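PDB 3PGB: putative uncharacterized protein from Emericella nidulans, which is a copper- and topaquinone-dependent amine oxidase that probably catalyses the oxidative deamination of primary amines. Local coordinates for residues E65-G70 with I118-G123; F367-K372 with Y378-Q383. One frame throughout, in Å; residues are numbered along the deposited sequence. Where two conformers were deposited one is given.

Interaction 1: E65-G70 with I118-G123; sequences ENVWYG and IPYLDG
Glu65 and Leu121 mark the nearest approach of the two backbones, their CA atoms 8.8 Å apart, where a loop passes the last turn of helix 114-122. One hydrogen bond joins the segments. The backbone N of Glu65 donates to Tyr120 OH over 2.8 Å, with an N-H...O angle of 165°. The nitrogen lies at the edge of the Tyr120 ring, near its plane. The ring is sent out to the loop by a first torsion of 171°, with CG anti to the backbone nitrogen. Glu65 CB adds a contact at 3.4 Å to the same hydroxyl oxygen. The Glu65 carboxylate turns away, and in one of its two conformers OE2 forms a salt bridge with Arg344, so this bond is less certain. Val67 slides past the tyrosine in the opposite direction, and its CG1 comes within 3.7 Å of Tyr120 CE2. Its other methyl, CG2, sits over the centre of the Trp68 ring. The indole meets Leu121 by its edge instead. Leu121 CD1 lies close to the ring plane, 3.5 Å from Trp68 CH2. Asn66 faces away from the helix and shapes the loop as an Asx turn. Its OD1 accepts from Trp68 N at 3.1 Å, in the carbonyl plane, and also from Tyr69 N. Its ND2 is held by the carbonyl oxygens of Arg344 and Ile356. Lys64 makes a cation-pi contact with Tyr120, and Tyr355 meets Trp68 edge-to-face. The contact thus joins the loop before helix 73-84 to a helix that follows strand 102-110. Its chemistry implies a division of labour: a nearly straight bond fixes the tyrosine hydroxyl against the chain, while valine, tryptophan and leucine give apolar packing on the more buried side.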
ATOM      1  N   GLU A  65       7.210   5.821  35.261  1.00 18.60           N
ATOM      2  CA  GLU A  65       8.443   6.342  34.681  0.50 18.53           C
ATOM      3  C   GLU A  65       8.727   5.612  33.371  1.00 18.33           C
ATOM      4  O   GLU A  65       8.258   4.493  33.151  1.00 18.44           O
ATOM      5  CB  GLU A  65       9.620   6.212  35.653  0.50 18.62           C
ATOM      6  CG  GLU A  65       9.606   7.253  36.774  0.50 18.89           C
ATOM      7  CD  GLU A  65       9.858   8.672  36.274  0.50 19.13           C
ATOM      8  OE1 GLU A  65      10.329   8.832  35.123  0.50 19.47           O
ATOM      9  OE2 GLU A  65       9.591   9.626  37.039  0.50 18.57           O
ATOM     10  N   ASN A  66       9.468   6.268  32.483  1.00 17.92           N
ATOM     11  CA  ASN A  66       9.848   5.654  31.215  1.00 17.42           C
ATOM     12  C   ASN A  66      11.159   4.903  31.442  1.00 17.16           C
ATOM     13  O   ASN A  66      12.245   5.480  31.409  1.00 16.98           O
ATOM     14  CB  ASN A  66       9.972   6.708  30.111  1.00 17.45           C
ATOM     15  CG  ASN A  66      10.274   6.108  28.743  1.00 16.80           C
ATOM     16  OD1 ASN A  66      10.882   5.047  28.628  1.00 15.95           O
ATOM     17  ND2 ASN A  66       9.864   6.806  27.697  1.00 15.73           N
ATOM     18  N   VAL A  67      11.035   3.602  31.670  1.00 16.80           N
ATOM     19  CA  VAL A  67      12.159   2.768  32.055  1.00 16.61           C
ATOM     20  C   VAL A  67      13.034   2.329  30.867  1.00 17.00           C
ATOM     21  O   VAL A  67      14.035   1.632  31.072  1.00 17.13           O
ATOM     22  CB  VAL A  67      11.669   1.515  32.825  1.00 16.37           C
ATOM     23  CG1 VAL A  67      10.838   1.920  34.028  1.00 15.71           C
ATOM     24  CG2 VAL A  67      10.873   0.589  31.911  1.00 16.17           C
ATOM     25  N   TRP A  68      12.669   2.737  29.646  1.00 17.17           N
ATOM     26  CA  TRP A  68      13.367   2.317  28.427  1.00 17.39           C
ATOM     27  C   TRP A  68      14.093   3.427  27.649  1.00 17.79           C
ATOM     28  O   TRP A  68      15.036   3.135  26.912  1.00 17.88           O
ATOM     29  CB  TRP A  68      12.387   1.675  27.446  1.00 17.38           C
ATOM     30  CG  TRP A  68      11.485   0.631  28.011  1.00 17.35           C
ATOM     31  CD1 TRP A  68      11.757  -0.696  28.157  1.00 17.13           C
ATOM     32  CD2 TRP A  68      10.141   0.820  28.459  1.00 16.38           C
ATOM     33  NE1 TRP A  68      10.670  -1.342  28.687  1.00 16.97           N
ATOM     34  CE2 TRP A  68       9.664  -0.433  28.879  1.00 16.42           C
ATOM     35  CE3 TRP A  68       9.297   1.932  28.552  1.00 16.42           C
ATOM     36  CZ2 TRP A  68       8.377  -0.610  29.383  1.00 16.41           C
ATOM     37  CZ3 TRP A  68       8.022   1.760  29.052  1.00 15.81           C
ATOM     38  CH2 TRP A  68       7.572   0.497  29.461  1.00 16.72           C
ATOM     39  N   TYR A  69      13.653   4.676  27.780  1.00 18.26           N
ATOM     40  CA  TYR A  69      14.056   5.726  26.830  1.00 18.79           C
ATOM     41  C   TYR A  69      15.565   5.874  26.654  1.00 19.00           C
ATOM     42  O   TYR A  69      16.066   5.857  25.533  1.00 19.02           O
ATOM     43  CB  TYR A  69      13.447   7.088  27.199  1.00 18.88           C
ATOM     44  CG  TYR A  69      13.851   8.190  26.241  1.00 19.52           C
ATOM     45  CD1 TYR A  69      13.242   8.314  25.000  1.00 20.36           C
ATOM     46  CD2 TYR A  69      14.856   9.091  26.567  1.00 20.41           C
ATOM     47  CE1 TYR A  69      13.608   9.308  24.113  1.00 20.89           C
ATOM     48  CE2 TYR A  69      15.234  10.097  25.679  1.00 20.87           C
ATOM     49  CZ  TYR A  69      14.605  10.198  24.457  1.00 21.18           C
ATOM     50  OH  TYR A  69      14.965  11.185  23.572  1.00 22.56           O
ATOM     51  N   GLY A  70      16.277   6.040  27.759  1.00 19.38           N
ATOM     52  CA  GLY A  70      17.712   6.254  27.709  1.00 19.76           C
ATOM     53  C   GLY A  70      18.260   6.902  28.960  1.00 20.12           C
ATOM     54  O   GLY A  70      17.516   7.193  29.901  1.00 19.92           O
ATOM     55  N   ILE A 118       7.218  -5.417  33.492  1.00 25.25           N
ATOM     56  CA  ILE A 118       5.784  -5.724  33.546  1.00 25.20           C
ATOM     57  C   ILE A 118       5.179  -5.564  34.951  1.00 25.26           C
ATOM     58  O   ILE A 118       4.113  -4.960  35.090  1.00 25.16           O
ATOM     59  CB  ILE A 118       5.471  -7.138  32.976  1.00 25.20           C
ATOM     60  CG1 ILE A 118       5.745  -7.186  31.467  1.00 24.96           C
ATOM     61  CG2 ILE A 118       4.021  -7.531  33.260  1.00 25.07           C
ATOM     62  CD1 ILE A 118       4.674  -6.531  30.613  1.00 24.77           C
ATOM     63  N   PRO A 119       5.849  -6.096  35.994  1.00 25.31           N
ATOM     64  CA  PRO A 119       5.350  -5.878  37.365  1.00 25.28           C
ATOM     65  C   PRO A 119       5.381  -4.415  37.828  1.00 25.13           C
ATOM     66  O   PRO A 119       4.555  -4.025  38.659  1.00 25.02           O
ATOM     67  CB  PRO A 119       6.292  -6.732  38.226  1.00 25.41           C
ATOM     68  CG  PRO A 119       6.847  -7.757  37.285  1.00 25.37           C
ATOM     69  CD  PRO A 119       6.967  -7.057  35.971  1.00 25.35           C
ATOM     70  N   TYR A 120       6.322  -3.622  37.308  1.00 24.88           N
ATOM     71  CA  TYR A 120       6.341  -2.181  37.582  1.00 24.72           C
ATOM     72  C   TYR A 120       5.175  -1.459  36.903  1.00 25.01           C
ATOM     73  O   TYR A 120       4.542  -0.602  37.512  1.00 24.91           O
ATOM     74  CB  TYR A 120       7.666  -1.544  37.148  1.00 24.53           C
ATOM     75  CG  TYR A 120       7.648  -0.029  37.214  1.00 23.57           C
ATOM     76  CD1 TYR A 120       7.430   0.629  38.418  1.00 22.99           C
ATOM     77  CD2 TYR A 120       7.833   0.741  36.076  1.00 22.91           C
ATOM     78  CE1 TYR A 120       7.403   2.015  38.490  1.00 22.37           C
ATOM     79  CE2 TYR A 120       7.807   2.134  36.137  1.00 22.64           C
ATOM     80  CZ  TYR A 120       7.590   2.762  37.349  1.00 22.17           C
ATOM     81  OH  TYR A 120       7.566   4.137  37.423  1.00 21.41           O
ATOM     82  N   LEU A 121       4.908  -1.797  35.641  1.00 25.37           N
ATOM     83  CA  LEU A 121       3.805  -1.190  34.891  1.00 25.68           C
ATOM     84  C   LEU A 121       2.440  -1.666  35.385  1.00 25.94           C
ATOM     85  O   LEU A 121       1.531  -0.859  35.553  1.00 26.03           O
ATOM     86  CB  LEU A 121       3.928  -1.490  33.393  1.00 25.61           C
ATOM     87  CG  LEU A 121       5.148  -0.908  32.682  1.00 25.78           C
ATOM     88  CD1 LEU A 121       5.256  -1.470  31.263  1.00 25.60           C
ATOM     89  CD2 LEU A 121       5.100   0.619  32.667  1.00 25.25           C
ATOM     90  N   ASP A 122       2.307  -2.967  35.623  1.00 26.35           N
ATOM     91  CA  ASP A 122       1.005  -3.568  35.951  1.00 26.80           C
ATOM     92  C   ASP A 122       0.703  -3.691  37.447  1.00 27.14           C
ATOM     93  O   ASP A 122      -0.419  -4.036  37.816  1.00 27.26           O
ATOM     94  CB  ASP A 122       0.881  -4.949  35.284  1.00 26.76           C
ATOM     95  CG  ASP A 122       0.955  -4.875  33.762  1.00 26.61           C
ATOM     96  OD1 ASP A 122       0.952  -3.749  33.217  1.00 25.02           O
ATOM     97  OD2 ASP A 122       1.010  -5.942  33.112  1.00 26.85           O
ATOM     98  N   GLY A 123       1.689  -3.417  38.303  1.00 27.58           N
ATOM     99  CA  GLY A 123       1.492  -3.495  39.758  1.00 27.77           C
ATOM    100  C   GLY A 123       2.358  -2.523  40.543  1.00 27.90           C
ATOM    101  O   GLY A 123       2.426  -1.336  40.221  1.00 27.97           O
TER

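Interaction 2: F367-K372 with Y378-Q383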
ATOM      1  N   PHE A 367       7.228   1.310  23.274  1.00 16.43           N
ATOM      2  CA  PHE A 367       6.974   0.376  24.367  1.00 16.23           C
ATOM      3  C   PHE A 367       5.592   0.587  24.976  1.00 16.11           C
ATOM      4  O   PHE A 367       5.050   1.684  24.960  1.00 16.19           O
ATOM      5  CB  PHE A 367       8.028   0.536  25.462  1.00 16.22           C
ATOM      6  CG  PHE A 367       9.365  -0.039  25.104  1.00 16.25           C
ATOM      7  CD1 PHE A 367      10.328   0.738  24.477  1.00 16.83           C
ATOM      8  CD2 PHE A 367       9.664  -1.361  25.398  1.00 15.69           C
ATOM      9  CE1 PHE A 367      11.567   0.200  24.147  1.00 17.06           C
ATOM     10  CE2 PHE A 367      10.899  -1.904  25.070  1.00 15.81           C
ATOM     11  CZ  PHE A 367      11.850  -1.129  24.449  1.00 16.29           C
ATOM     12  N   ASP A 368       5.039  -0.483  25.529  1.00 16.21           N
ATOM     13  CA  ASP A 368       3.763  -0.446  26.230  1.00 16.15           C
ATOM     14  C   ASP A 368       2.685   0.253  25.401  1.00 16.06           C
ATOM     15  O   ASP A 368       1.994   1.141  25.897  1.00 16.44           O
ATOM     16  CB  ASP A 368       3.941   0.226  27.600  1.00 16.26           C
ATOM     17  CG  ASP A 368       2.769  -0.030  28.558  1.00 16.32           C
ATOM     18  OD1 ASP A 368       2.629   0.755  29.521  1.00 17.13           O
ATOM     19  OD2 ASP A 368       2.004  -1.000  28.368  1.00 15.07           O
ATOM     20  N   ILE A 369       2.555  -0.148  24.138  1.00 15.71           N
ATOM     21  CA  ILE A 369       1.502   0.367  23.273  1.00 15.78           C
ATOM     22  C   ILE A 369       0.172  -0.200  23.767  1.00 15.97           C
ATOM     23  O   ILE A 369      -0.023  -1.410  23.731  1.00 15.96           O
ATOM     24  CB  ILE A 369       1.727  -0.025  21.774  1.00 15.72           C
ATOM     25  CG1 ILE A 369       3.029   0.588  21.243  1.00 15.34           C
ATOM     26  CG2 ILE A 369       0.557   0.424  20.916  1.00 14.88           C
ATOM     27  CD1 ILE A 369       3.330   0.263  19.802  1.00 14.79           C
ATOM     28  N   LYS A 370      -0.723   0.666  24.241  1.00 16.31           N
ATOM     29  CA  LYS A 370      -2.034   0.231  24.746  1.00 16.95           C
ATOM     30  C   LYS A 370      -3.170   0.741  23.861  1.00 17.00           C
ATOM     31  O   LYS A 370      -3.028   1.758  23.195  1.00 17.16           O
ATOM     32  CB  LYS A 370      -2.259   0.701  26.195  1.00 17.15           C
ATOM     33  CG  LYS A 370      -1.154   0.282  27.184  1.00 18.12           C
ATOM     34  CD  LYS A 370      -1.372   0.811  28.605  1.00 18.75           C
ATOM     35  CE  LYS A 370      -2.542   0.116  29.290  1.00 20.13           C
ATOM     36  NZ  LYS A 370      -2.813   0.614  30.676  1.00 20.60           N
ATOM     37  N   TYR A 371      -4.288   0.014  23.856  1.00 17.16           N
ATOM     38  CA  TYR A 371      -5.496   0.415  23.136  1.00 17.16           C
ATOM     39  C   TYR A 371      -6.710   0.219  24.044  1.00 17.40           C
ATOM     40  O   TYR A 371      -6.902  -0.868  24.593  1.00 17.35           O
ATOM     41  CB  TYR A 371      -5.663  -0.415  21.866  1.00 17.25           C
ATOM     42  CG  TYR A 371      -6.813   0.041  20.987  1.00 16.95           C
ATOM     43  CD1 TYR A 371      -7.975  -0.717  20.866  1.00 16.77           C
ATOM     44  CD2 TYR A 371      -6.745   1.244  20.300  1.00 16.56           C
ATOM     45  CE1 TYR A 371      -9.031  -0.292  20.066  1.00 16.19           C
ATOM     46  CE2 TYR A 371      -7.794   1.672  19.499  1.00 16.14           C
ATOM     47  CZ  TYR A 371      -8.929   0.900  19.386  1.00 15.61           C
ATOM     48  OH  TYR A 371      -9.957   1.337  18.595  1.00 15.35           O
ATOM     49  N   LYS A 372      -7.524   1.265  24.186  1.00 17.50           N
ATOM     50  CA  LYS A 372      -8.661   1.273  25.116  1.00 17.88           C
ATOM     51  C   LYS A 372      -8.257   0.771  26.505  1.00 18.06           C
ATOM     52  O   LYS A 372      -8.929  -0.075  27.110  1.00 18.06           O
ATOM     53  CB  LYS A 372      -9.839   0.469  24.554  1.00 17.97           C
ATOM     54  CG  LYS A 372     -10.378   1.020  23.240  1.00 18.70           C
ATOM     55  CD  LYS A 372     -11.583   0.229  22.737  1.00 19.51           C
ATOM     56  CE  LYS A 372     -12.364   1.025  21.689  1.00 20.33           C
ATOM     57  NZ  LYS A 372     -13.185   2.140  22.283  1.00 20.18           N
ATOM     58  N   TYR A 378       3.906  -4.966  23.977  1.00 13.19           N
ATOM     59  CA  TYR A 378       4.887  -4.533  24.972  1.00 13.24           C
ATOM     60  C   TYR A 378       5.997  -3.728  24.303  1.00 13.12           C
ATOM     61  O   TYR A 378       6.503  -2.771  24.881  1.00 12.85           O
ATOM     62  CB  TYR A 378       5.489  -5.732  25.732  1.00 13.39           C
ATOM     63  CG  TYR A 378       6.661  -5.354  26.619  1.00 13.60           C
ATOM     64  CD1 TYR A 378       6.458  -4.755  27.858  1.00 13.92           C
ATOM     65  CD2 TYR A 378       7.969  -5.571  26.205  1.00 13.93           C
ATOM     66  CE1 TYR A 378       7.524  -4.395  28.667  1.00 14.15           C
ATOM     67  CE2 TYR A 378       9.043  -5.210  27.006  1.00 14.79           C
ATOM     68  CZ  TYR A 378       8.814  -4.622  28.234  1.00 14.86           C
ATOM     69  OH  TYR A 378       9.883  -4.263  29.025  1.00 15.77           O
ATOM     70  N   GLU A 379       6.367  -4.127  23.088  1.00 13.16           N
ATOM     71  CA  GLU A 379       7.501  -3.545  22.382  1.00 13.41           C
ATOM     72  C   GLU A 379       7.327  -3.663  20.863  1.00 13.06           C
ATOM     73  O   GLU A 379       6.928  -4.714  20.361  1.00 13.10           O
ATOM     74  CB  GLU A 379       8.800  -4.239  22.813  1.00 13.57           C
ATOM     75  CG  GLU A 379      10.063  -3.657  22.163  1.00 14.82           C
ATOM     76  CD  GLU A 379      11.328  -4.448  22.473  1.00 16.63           C
ATOM     77  OE1 GLU A 379      12.419  -3.960  22.110  1.00 17.28           O
ATOM     78  OE2 GLU A 379      11.240  -5.556  23.063  1.00 18.54           O
ATOM     79  N   LEU A 380       7.612  -2.568  20.157  1.00 12.83           N
ATOM     80  CA  LEU A 380       7.619  -2.518  18.692  1.00 12.58           C
ATOM     81  C   LEU A 380       8.807  -1.658  18.266  1.00 12.54           C
ATOM     82  O   LEU A 380       8.942  -0.528  18.717  1.00 12.48           O
ATOM     83  CB  LEU A 380       6.311  -1.914  18.172  1.00 12.53           C
ATOM     84  CG  LEU A 380       6.049  -1.829  16.660  1.00 12.43           C
ATOM     85  CD1 LEU A 380       6.147  -3.182  15.971  1.00 11.48           C
ATOM     86  CD2 LEU A 380       4.666  -1.215  16.402  1.00 12.70           C
ATOM     87  N   GLY A 381       9.684  -2.180  17.422  1.00 12.55           N
ATOM     88  CA  GLY A 381      10.860  -1.398  17.035  1.00 12.74           C
ATOM     89  C   GLY A 381      11.757  -2.016  15.989  1.00 12.58           C
ATOM     90  O   GLY A 381      11.831  -3.232  15.861  1.00 12.60           O
ATOM     91  N   LEU A 382      12.432  -1.159  15.230  1.00 12.84           N
ATOM     92  CA  LEU A 382      13.434  -1.601  14.258  1.00 12.84           C
ATOM     93  C   LEU A 382      14.527  -2.411  14.958  1.00 13.11           C
ATOM     94  O   LEU A 382      14.957  -2.083  16.067  1.00 13.04           O
ATOM     95  CB  LEU A 382      14.050  -0.395  13.539  1.00 12.53           C
ATOM     96  CG  LEU A 382      15.125  -0.668  12.484  1.00 12.32           C
ATOM     97  CD1 LEU A 382      14.630  -1.644  11.406  1.00 10.81           C
ATOM     98  CD2 LEU A 382      15.587   0.650  11.858  1.00 11.35           C
ATOM     99  N   GLN A 383      14.949  -3.487  14.310  1.00 13.43           N
ATOM    100  CA  GLN A 383      15.956  -4.377  14.869  1.00 13.66           C
ATOM    101  C   GLN A 383      17.256  -4.352  14.076  1.00 13.79           C
ATOM    102  O   GLN A 383      18.335  -4.371  14.664  1.00 13.90           O
ATOM    103  CB  GLN A 383      15.404  -5.792  14.927  1.00 13.69           C
ATOM    104  CG  GLN A 383      14.285  -5.937  15.924  1.00 13.89           C
ATOM    105  CD  GLN A 383      14.784  -5.776  17.323  1.00 13.99           C
ATOM    106  OE1 GLN A 383      15.528  -6.616  17.814  1.00 14.38           O
ATOM    107  NE2 GLN A 383      14.415  -4.675  17.969  1.00 14.28           N
TER
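Phe367 and Glu379 face each other as an antiparallel, non-hydrogen-bonded pair, CA atoms 4.4 Å apart, with both side chains on the same face of the sheet. This is the tightly packed part. The two side chains run side by side in the same direction, and Phe367 CE2 rests 3.5 Å from Glu379 CG. The ring and carboxylate planes are only 19° apart. Glu379 reaches along the phenylalanine because its chain is extended, with CG opposite the backbone nitrogen (chi1 -178°). Its OE2 forms a salt bridge with Lys539. Phe367 also presents a ring edge to the face of Tyr378 in an offset edge-to-face pair. The centroids are 5.9 Å apart and the planes stand at 83°. The backbone of Tyr378 takes part as well. Its O accepts from Asp368 N at 2.8 Å, with the donor well above the carbonyl plane, and lies 3.2 Å from Phe367 CA in a CA-H...O contact. The other side is looser. Ile369 touches Leu380 through CD1 alone, 3.9 Å from CD2 of the leucine and nearly as close to its CB. The chain turns corners at Asp368 and Tyr378. From Lys370 on, the first segment no longer touches 378-383, and it ends at the exposed Lys372. Ile369 still bonds through its backbone to Val376 within the hairpin of strands 363-371 and 374-389, and Tyr378 makes a backbone bond to Asp541, a calcium ligand. The hairpin belongs to the beta-rich enzyme domain. The buried glutamate is probably kept ionised by its salt bridge, so the contact combines a neutralised charge with aromatic packing and one short backbone hydrogen bond.

In the fold
Interactions 1 and 2 adjoin, with centres 12 Å apart, and follow one another along the chain. Trp68 is the main joint. Its NE1 lies 3.0 Å from Tyr378 OH, a probable hydrogen bond, and its ring stacks on Phe367, with Trp68 CD1 3.4 Å from Phe367 CE2. Helix 114-122 adds a second joint, where Ile118 CD1 touches Tyr378 CD1 at 3.7 Å. The N-terminal loop and helix thus pack on the hairpin of the enzyme domain. Interaction 2 borders a calcium site that includes Asp541 and Asp543; interaction 1 lies farther out. The side chain of Tyr378 is about 6 Å from the bound calcium, that of Leu121 about 13 Å.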